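Local coordinates for protein putative branched-chain amino acid ABC transporter (Rhodospirillum rubrum ATCC 11170, PDB 3HUT) that probably captures branched-chain amino acids or related ligands outside the cytoplasm and hands them to an ABC transporter, at residues I120-F125 and T328-K333; G244-T249 and R337-E342; A291-A296 and E303-A308. All coordinates share one frame; numbering follows the deposited sequence.

From the N terminus the chain first builds the lobe around the parallel sheet that includes strands 5-11 and 116-118, then leaves it through 120-125, the first half of interaction 1. It goes on to 244-249, the first half of interaction 2, in the mixed sheet of the other lobe. Back in the first lobe, interaction 3 packs two consecutive helices together, 291-296 on 303-308, across a short connection. Segment 328-333 then closes interaction 1, and 337-342, further along strand 331-341, closes interaction 2. Interactions 1 and 2 therefore cross, and both spans enclose interaction 3. Interaction 1 joins two passages between the lobes, interaction 2 two strands and interaction 3 two helices.

Interaction 1. Residues I120-F125 and T328-K333; sequences ITTPAF and TRETTK
Lys333 lays its aliphatic chain over the methyl group of Thr121 where the two segments pass each other. Leaving the strand at CB, the lysine sets CG anti to its carbonyl carbon (chi1 -61°), which puts that atom 3.7 Å from Thr121 CG2. CD runs by the same methyl, and CE carries the extended chain on to NZ, which comes within 4.2 Å of Ile120 CA. There the ammonium group hydrogen-bonds Thr319 OG1 and gives a weak bond to a water that also accepts from Thr121 N. The two segments are passages between the lobes, consistent with the multi-stranded hinge of type I periplasmic binding proteins, and no direct hydrogen bond joins them. A second water spans them instead: it accepts from Thr122 N at 2.8 Å and donates to both Thr331 O and Glu330 OE2. That carboxylate oxygen is held from several directions, since it also accepts from Thr331 N, which reaches it from above the carboxylate plane at 3.1 Å, and pairs with Arg118 in a salt bridge. The bend of Glu330 at chi2 (55°) turns its carboxylate toward Thr122, whose CG2 lies 3.5 Å from OE2. Phe125 closes the other end of the contact. Its ring presents an edge to the strand backbone, with CZ 3.5 Å from Lys333 O near the ring plane, while CE1 meets Thr332 CG2 obliquely at 3.6 Å and the two side chains cross at about a right angle. On the Ile120 side, Thr331 turns OG1 to Arg118 O, and its CB presses 3.4 Å against Ile120 O, a buried carbonyl oxygen with no hydrogen-bonding partner in the model.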
loop_
_atom_site.group_PDB
_atom_site.type_symbol
_atom_site.label_atom_id
_atom_site.label_comp_id
_atom_site.label_asym_id
_atom_site.label_seq_id
_atom_site.Cartn_x
_atom_site.Cartn_y
_atom_site.Cartn_z
ATOM N N ILE A 120 -1.920 -3.814 2.815
ATOM C CA ILE A 120 -1.788 -2.963 1.637
ATOM C C ILE A 120 -2.865 -3.353 0.620
ATOM O O ILE A 120 -3.529 -4.374 0.783
ATOM C CB ILE A 120 -0.387 -3.152 1.011
ATOM C CG1 ILE A 120 -0.082 -2.040 0.007
ATOM C CG2 ILE A 120 -0.317 -4.507 0.324
ATOM C CD1 ILE A 120 1.387 -2.011 -0.417
ATOM N N THR A 121 -3.058 -2.535 -0.413
ATOM C CA THR A 121 -4.049 -2.850 -1.448
ATOM C C THR A 121 -3.281 -3.360 -2.656
ATOM O O THR A 121 -2.063 -3.206 -2.721
ATOM C CB THR A 121 -4.846 -1.600 -1.897
ATOM O OG1 THR A 121 -3.955 -0.666 -2.517
ATOM C CG2 THR A 121 -5.522 -0.926 -0.710
ATOM N N THR A 122 -3.976 -3.976 -3.606
ATOM C CA THR A 122 -3.307 -4.451 -4.812
ATOM C C THR A 122 -2.987 -3.214 -5.654
ATOM O O THR A 122 -3.610 -2.162 -5.488
ATOM C CB THR A 122 -4.208 -5.377 -5.641
ATOM O OG1 THR A 122 -5.353 -4.643 -6.088
ATOM C CG2 THR A 122 -4.657 -6.571 -4.811
ATOM N N PRO A 123 -2.007 -3.319 -6.565
ATOM C CA PRO A 123 -1.627 -2.189 -7.418
ATOM C C PRO A 123 -2.783 -1.648 -8.255
ATOM O O PRO A 123 -2.884 -0.446 -8.491
ATOM C CB PRO A 123 -0.523 -2.773 -8.294
ATOM C CG PRO A 123 0.093 -3.813 -7.409
ATOM C CD PRO A 123 -1.119 -4.471 -6.799
ATOM N N ALA A 124 -3.656 -2.545 -8.695
ATOM C CA ALA A 124 -4.789 -2.164 -9.531
ATOM C C ALA A 124 -5.860 -1.338 -8.819
ATOM O O ALA A 124 -6.601 -0.596 -9.471
ATOM C CB ALA A 124 -5.418 -3.411 -10.137
ATOM N N PHE A 125 -5.936 -1.465 -7.496
ATOM C CA PHE A 125 -6.936 -0.749 -6.700
ATOM C C PHE A 125 -7.063 0.747 -6.993
ATOM O O PHE A 125 -8.168 1.289 -6.984
ATOM C CB PHE A 125 -6.659 -0.921 -5.200
ATOM C CG PHE A 125 -7.663 -0.219 -4.319
ATOM C CD1 PHE A 125 -8.932 -0.754 -4.126
ATOM C CD2 PHE A 125 -7.358 1.009 -3.738
ATOM C CE1 PHE A 125 -9.884 -0.076 -3.370
ATOM C CE2 PHE A 125 -8.303 1.695 -2.980
ATOM C CZ PHE A 125 -9.570 1.152 -2.797
ATOM N N THR A 328 -14.177 -11.848 -0.246
ATOM C CA THR A 328 -12.831 -12.153 -0.735
ATOM C C THR A 328 -11.656 -11.867 0.200
ATOM O O THR A 328 -10.553 -12.384 -0.019
ATOM C CB THR A 328 -12.541 -11.373 -2.012
ATOM O OG1 THR A 328 -12.528 -9.975 -1.700
ATOM C CG2 THR A 328 -13.603 -11.649 -3.072
ATOM N N ARG A 329 -11.888 -11.043 1.221
ATOM C CA ARG A 329 -10.847 -10.641 2.168
ATOM C C ARG A 329 -9.913 -9.612 1.526
ATOM O O ARG A 329 -8.914 -9.229 2.119
ATOM C CB ARG A 329 -10.021 -11.844 2.635
ATOM C CG ARG A 329 -10.746 -12.768 3.607
ATOM C CD ARG A 329 -10.026 -14.113 3.744
ATOM N NE ARG A 329 -10.102 -14.888 2.509
ATOM C CZ ARG A 329 -9.103 -15.038 1.643
ATOM N NH1 ARG A 329 -7.921 -14.470 1.871
ATOM N NH2 ARG A 329 -9.289 -15.743 0.537
ATOM N N GLU A 330 -10.235 -9.174 0.312
ATOM C CA GLU A 330 -9.396 -8.191 -0.376
ATOM C C GLU A 330 -9.461 -6.850 0.355
ATOM O O GLU A 330 -10.513 -6.452 0.860
ATOM C CB GLU A 330 -9.847 -8.021 -1.831
ATOM C CG GLU A 330 -8.893 -7.181 -2.659
ATOM C CD GLU A 330 -7.474 -7.722 -2.631
ATOM O OE1 GLU A 330 -7.218 -8.773 -3.258
ATOM O OE2 GLU A 330 -6.618 -7.096 -1.972
ATOM N N THR A 331 -8.332 -6.151 0.398
ATOM C CA THR A 331 -8.241 -4.873 1.092
ATOM C C THR A 331 -8.605 -3.660 0.244
ATOM O O THR A 331 -8.142 -3.519 -0.882
ATOM C CB THR A 331 -6.809 -4.659 1.643
ATOM O OG1 THR A 331 -6.425 -5.796 2.421
ATOM C CG2 THR A 331 -6.747 -3.418 2.527
ATOM N N THR A 332 -9.452 -2.795 0.793
ATOM C CA THR A 332 -9.837 -1.558 0.124
ATOM C C THR A 332 -9.591 -0.456 1.148
ATOM O O THR A 332 -9.649 -0.700 2.356
ATOM C CB THR A 332 -11.322 -1.547 -0.319
ATOM O OG1 THR A 332 -12.169 -1.773 0.813
ATOM C CG2 THR A 332 -11.573 -2.622 -1.380
ATOM N N LYS A 333 -9.302 0.747 0.674
ATOM C CA LYS A 333 -9.021 1.857 1.571
ATOM C C LYS A 333 -9.563 3.178 1.060
ATOM O O LYS A 333 -9.773 3.347 -0.135
ATOM C CB LYS A 333 -7.511 2.014 1.746
ATOM C CG LYS A 333 -6.793 0.826 2.339
ATOM C CD LYS A 333 -5.315 1.148 2.492
ATOM C CE LYS A 333 -4.632 0.165 3.427
ATOM N NZ LYS A 333 -3.205 0.502 3.585
HETATM O O HOH W 1 -2.120 0.434 0.277
HETATM O O HOH W 2 -6.712 -4.367 -2.946
#

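Interaction 2. Residues G244-T249 and R337-E342; sequences GVRLAT and RLVVRE
Leu247 and Leu338 form an antiparallel hydrogen-bonded pair, with Leu338 N to Leu247 O at 2.8 Å and Leu247 N to Leu338 O at 3.1 Å. Further along, Val340 N reaches Val245 O, and Gly244 N reaches Val340 O at 2.7 Å. Packing is tight on the leucine face: Leu338 CD1 touches Leu247 CD1 at 3.6 Å and Thr249 CG2 at 3.9 Å. With an alanine at Leu338 both methyl contacts would be lost, and a gap would probably open beside Leu247 and Thr249. The opposite face, with Arg246, Val339 and the exposed Arg337, is more polar and partly open to solvent, although Ala248 on it is buried. Arg246 and Val339 lie side by side there, CG to CG2 3.9 Å, while the arginine's NH1 goes on to Tyr224 OH. At the exposed end Arg341, bent at chi2 and chi3, lays one face of its guanidinium over Gly244, NH2 to CA 3.6 Å. Strand 246-249 is flanked by strand 223-225 and strand 331-341 by strand 344-347, while Trp133 of helix 126-136 packs against Arg246, Ala248 and Arg337.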
loop_
_atom_site.group_PDB
_atom_site.type_symbol
_atom_site.label_atom_id
_atom_site.label_comp_id
_atom_site.label_asym_id
_atom_site.label_seq_id
_atom_site.Cartn_x
_atom_site.Cartn_y
_atom_site.Cartn_z
ATOM N N GLY A 244 0.461 21.400 -9.772
ATOM C CA GLY A 244 -0.878 21.096 -10.233
ATOM C C GLY A 244 -1.180 19.625 -10.459
ATOM O O GLY A 244 -2.340 19.263 -10.651
ATOM N N VAL A 245 -0.160 18.770 -10.446
ATOM C CA VAL A 245 -0.394 17.341 -10.640
ATOM C C VAL A 245 -1.191 16.792 -9.454
ATOM O O VAL A 245 -0.936 17.143 -8.298
ATOM C CB VAL A 245 0.939 16.553 -10.778
ATOM C CG1 VAL A 245 0.662 15.052 -10.849
ATOM C CG2 VAL A 245 1.670 16.990 -12.044
ATOM N N ARG A 246 -2.172 15.948 -9.747
ATOM C CA ARG A 246 -3.000 15.357 -8.706
ATOM C C ARG A 246 -2.761 13.864 -8.592
ATOM O O ARG A 246 -2.473 13.196 -9.582
ATOM C CB ARG A 246 -4.475 15.621 -8.996
ATOM C CG ARG A 246 -4.898 17.041 -8.672
ATOM C CD ARG A 246 -6.247 17.370 -9.269
ATOM N NE ARG A 246 -6.658 18.722 -8.911
ATOM C CZ ARG A 246 -7.729 19.333 -9.400
ATOM N NH1 ARG A 246 -8.508 18.714 -10.279
ATOM N NH2 ARG A 246 -8.019 20.570 -9.009
ATOM N N LEU A 247 -2.876 13.348 -7.373
ATOM C CA LEU A 247 -2.693 11.927 -7.128
ATOM C C LEU A 247 -3.314 11.565 -5.788
ATOM O O LEU A 247 -3.516 12.427 -4.929
ATOM C CB LEU A 247 -1.198 11.557 -7.118
ATOM C CG LEU A 247 -0.245 12.130 -6.054
ATOM C CD1 LEU A 247 -0.690 11.743 -4.651
ATOM C CD2 LEU A 247 1.157 11.584 -6.297
ATOM N N ALA A 248 -3.621 10.287 -5.616
ATOM C CA ALA A 248 -4.182 9.804 -4.366
ATOM C C ALA A 248 -3.223 8.762 -3.803
ATOM O O ALA A 248 -2.575 8.041 -4.556
ATOM C CB ALA A 248 -5.561 9.180 -4.605
ATOM N N THR A 249 -3.126 8.692 -2.482
ATOM C CA THR A 249 -2.253 7.721 -1.844
ATOM C C THR A 249 -2.825 7.323 -0.489
ATOM O O THR A 249 -3.648 8.038 0.079
ATOM C CB THR A 249 -0.826 8.283 -1.658
ATOM O OG1 THR A 249 0.049 7.224 -1.252
ATOM C CG2 THR A 249 -0.811 9.375 -0.596
ATOM N N ARG A 337 -6.695 12.377 -1.444
ATOM C CA ARG A 337 -6.391 13.101 -2.681
ATOM C C ARG A 337 -5.468 14.278 -2.413
ATOM O O ARG A 337 -5.707 15.071 -1.500
ATOM C CB ARG A 337 -7.682 13.594 -3.330
ATOM C CG ARG A 337 -8.627 12.475 -3.759
ATOM C CD ARG A 337 -9.946 13.051 -4.249
ATOM N NE ARG A 337 -10.858 12.027 -4.759
ATOM C CZ ARG A 337 -12.074 12.286 -5.233
ATOM N NH1 ARG A 337 -12.526 13.535 -5.258
ATOM N NH2 ARG A 337 -12.837 11.304 -5.686
ATOM N N LEU A 338 -4.425 14.394 -3.230
ATOM C CA LEU A 338 -3.441 15.452 -3.073
ATOM C C LEU A 338 -3.200 16.208 -4.374
ATOM O O LEU A 338 -3.563 15.745 -5.452
ATOM C CB LEU A 338 -2.107 14.849 -2.620
ATOM C CG LEU A 338 -2.111 13.901 -1.418
ATOM C CD1 LEU A 338 -0.767 13.188 -1.332
ATOM C CD2 LEU A 338 -2.385 14.684 -0.141
ATOM N N VAL A 339 -2.585 17.378 -4.256
ATOM C CA VAL A 339 -2.231 18.179 -5.417
ATOM C C VAL A 339 -0.889 18.810 -5.088
ATOM O O VAL A 339 -0.619 19.152 -3.933
ATOM C CB VAL A 339 -3.269 19.301 -5.717
ATOM C CG1 VAL A 339 -3.279 20.333 -4.606
ATOM C CG2 VAL A 339 -2.938 19.969 -7.053
ATOM N N VAL A 340 -0.035 18.925 -6.095
ATOM C CA VAL A 340 1.270 19.536 -5.905
ATOM C C VAL A 340 1.068 21.032 -6.053
ATOM O O VAL A 340 0.645 21.497 -7.106
ATOM C CB VAL A 340 2.275 19.078 -6.982
ATOM C CG1 VAL A 340 3.608 19.802 -6.786
ATOM C CG2 VAL A 340 2.462 17.565 -6.914
ATOM N N ARG A 341 1.341 21.785 -4.997
ATOM C CA ARG A 341 1.188 23.229 -5.070
ATOM C C ARG A 341 2.291 23.889 -4.267
ATOM O O ARG A 341 2.530 23.547 -3.112
ATOM C CB ARG A 341 -0.186 23.663 -4.547
ATOM C CG ARG A 341 -0.567 25.078 -4.961
ATOM C CD ARG A 341 -0.638 25.204 -6.489
ATOM N NE ARG A 341 -1.764 24.474 -7.068
ATOM C CZ ARG A 341 -1.939 24.278 -8.374
ATOM N NH1 ARG A 341 -1.056 24.750 -9.248
ATOM N NH2 ARG A 341 -3.007 23.619 -8.813
ATOM N N GLU A 342 2.973 24.835 -4.900
ATOM C CA GLU A 342 4.063 25.551 -4.262
ATOM C C GLU A 342 5.146 24.650 -3.679
ATOM O O GLU A 342 5.561 24.828 -2.539
ATOM C CB GLU A 342 3.519 26.488 -3.182
ATOM C CG GLU A 342 2.685 27.623 -3.746
ATOM C CD GLU A 342 2.148 28.547 -2.673
ATOM O OE1 GLU A 342 2.955 29.029 -1.848
ATOM O OE2 GLU A 342 0.920 28.798 -2.658
#

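Interaction 3. Residues A291-A296 and E303-A308; sequences AAVGRA and ESLRDA
Arg295 folds back at chi3 (-66°), and this bend swings its guanidinium round to the backbone carbonyl of Ala308. In Leu305, chi1 (179°) puts CG anti to the backbone N, and chi2 then directs CD1 to the other helix, 3.8 Å from Ala292 CB. The same methyl touches Val293 CG2, also at 3.8 Å, the leucine and valine crossing obliquely, so one branch of Leu305 fills the angle between two successive residues of the opposing helix. Beside it two small side chains meet: Ala308 CB lies 3.9 Å from Ala292 CB and 3.5 Å from Ala292 O. Alanines at these positions let the helical segments approach to 8.6 Å between axes, at 121° between their directions; the two helices, 277-296 and 302-310, are consecutive and linked by a short connection. The polar bonds flank this apolar patch. Arg295 NH2 donates to Ala308 O at 3.0 Å; the oxygen sits in the guanidinium plane at its edge, but the donor stands well above the carbonyl plane. One face of that guanidinium lies over Ala291 O and Ala292 CA of its own helix. Near the C-terminal end of helix 277-296, a water donates to Ala296 O at 2.6 Å and hydrogen-bonds Ser304 OG, bridging the helices where Ala296 CB also approaches that hydroxyl. Ser304 OG has a further bond to Thr301 N, just ahead of helix 302-310. The pair belongs to the lobe of the parallel sheet: Leu305 packs on Pro98, just ahead of strand 99-101, Val293 on Val41, ahead of strand 46-52, and Arg306 reaches Pro114 O and Trp115, next to strand 116-118.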
loop_
_atom_site.group_PDB
_atom_site.type_symbol
_atom_site.label_atom_id
_atom_site.label_comp_id
_atom_site.label_asym_id
_atom_site.label_seq_id
_atom_site.Cartn_x
_atom_site.Cartn_y
_atom_site.Cartn_z
ATOM N N ALA A 291 -5.997 -5.319 17.185
ATOM C CA ALA A 291 -7.404 -4.997 17.389
ATOM C C ALA A 291 -8.223 -6.283 17.258
ATOM O O ALA A 291 -9.154 -6.516 18.026
ATOM C CB ALA A 291 -7.870 -3.965 16.365
ATOM N N ALA A 292 -7.863 -7.118 16.289
ATOM C CA ALA A 292 -8.568 -8.381 16.073
ATOM C C ALA A 292 -8.390 -9.290 17.295
ATOM O O ALA A 292 -9.340 -9.938 17.745
ATOM C CB ALA A 292 -8.033 -9.066 14.820
ATOM N N VAL A 293 -7.173 -9.342 17.827
ATOM C CA VAL A 293 -6.909 -10.157 19.009
ATOM C C VAL A 293 -7.750 -9.593 20.156
ATOM O O VAL A 293 -8.336 -10.338 20.943
ATOM C CB VAL A 293 -5.408 -10.122 19.414
ATOM C CG1 VAL A 293 -5.192 -10.948 20.677
ATOM C CG2 VAL A 293 -4.539 -10.669 18.281
ATOM N N GLY A 294 -7.808 -8.268 20.239
ATOM C CA GLY A 294 -8.591 -7.622 21.275
ATOM C C GLY A 294 -10.044 -8.065 21.239
ATOM O O GLY A 294 -10.653 -8.321 22.281
ATOM N N ARG A 295 -10.613 -8.150 20.041
ATOM C CA ARG A 295 -11.999 -8.577 19.911
ATOM C C ARG A 295 -12.142 -10.065 20.203
ATOM O O ARG A 295 -13.144 -10.497 20.769
ATOM C CB ARG A 295 -12.533 -8.260 18.510
ATOM C CG ARG A 295 -12.672 -6.768 18.236
ATOM C CD ARG A 295 -13.484 -6.519 16.978
ATOM N NE ARG A 295 -12.820 -6.997 15.771
ATOM C CZ ARG A 295 -11.873 -6.327 15.120
ATOM N NH1 ARG A 295 -11.466 -5.137 15.557
ATOM N NH2 ARG A 295 -11.344 -6.839 14.016
ATOM N N ALA A 296 -11.137 -10.849 19.827
ATOM C CA ALA A 296 -11.171 -12.286 20.073
ATOM C C ALA A 296 -11.064 -12.568 21.573
ATOM O O ALA A 296 -11.592 -13.566 22.062
ATOM C CB ALA A 296 -10.036 -12.979 19.322
ATOM N N GLU A 303 -8.348 -19.996 14.976
ATOM C CA GLU A 303 -9.610 -19.966 14.243
ATOM C C GLU A 303 -10.431 -18.714 14.543
ATOM O O GLU A 303 -10.955 -18.078 13.629
ATOM C CB GLU A 303 -10.450 -21.205 14.582
ATOM C CG GLU A 303 -9.693 -22.526 14.530
ATOM C CD GLU A 303 -8.654 -22.655 15.636
ATOM O OE1 GLU A 303 -9.013 -22.484 16.817
ATOM O OE2 GLU A 303 -7.478 -22.932 15.328
ATOM N N SER A 304 -10.560 -18.369 15.820
ATOM C CA SER A 304 -11.335 -17.194 16.191
ATOM C C SER A 304 -10.619 -15.923 15.746
ATOM O O SER A 304 -11.264 -14.924 15.420
ATOM C CB SER A 304 -11.589 -17.156 17.703
ATOM O OG SER A 304 -10.426 -16.792 18.423
ATOM N N LEU A 305 -9.289 -15.962 15.729
ATOM C CA LEU A 305 -8.519 -14.805 15.301
ATOM C C LEU A 305 -8.683 -14.604 13.796
ATOM O O LEU A 305 -8.702 -13.471 13.317
ATOM C CB LEU A 305 -7.036 -14.972 15.656
ATOM C CG LEU A 305 -6.104 -13.825 15.232
ATOM C CD1 LEU A 305 -6.673 -12.480 15.674
ATOM C CD2 LEU A 305 -4.718 -14.045 15.845
ATOM N N ARG A 306 -8.810 -15.696 13.047
ATOM C CA ARG A 306 -8.994 -15.582 11.597
ATOM C C ARG A 306 -10.327 -14.879 11.317
ATOM O O ARG A 306 -10.410 -14.028 10.430
ATOM C CB ARG A 306 -8.997 -16.960 10.930
ATOM C CG ARG A 306 -8.856 -16.900 9.402
ATOM C CD ARG A 306 -9.805 -17.871 8.725
ATOM N NE ARG A 306 -11.204 -17.530 8.997
ATOM C CZ ARG A 306 -11.949 -16.720 8.245
ATOM N NH1 ARG A 306 -11.443 -16.157 7.152
ATOM N NH2 ARG A 306 -13.206 -16.467 8.593
ATOM N N ASP A 307 -11.368 -15.240 12.070
ATOM C CA ASP A 307 -12.679 -14.615 11.894
ATOM C C ASP A 307 -12.626 -13.132 12.242
ATOM O O ASP A 307 -13.151 -12.298 11.502
ATOM C CB ASP A 307 -13.746 -15.288 12.772
ATOM C CG ASP A 307 -14.181 -16.638 12.237
ATOM O OD1 ASP A 307 -14.270 -16.794 10.998
ATOM O OD2 ASP A 307 -14.452 -17.540 13.057
ATOM N N ALA A 308 -11.994 -12.804 13.367
ATOM C CA ALA A 308 -11.888 -11.410 13.801
ATOM C C ALA A 308 -11.109 -10.564 12.796
ATOM O O ALA A 308 -11.476 -9.417 12.524
ATOM C CB ALA A 308 -11.228 -11.332 15.174
HETATM O O HOH W 3 -11.952 -15.727 20.649
#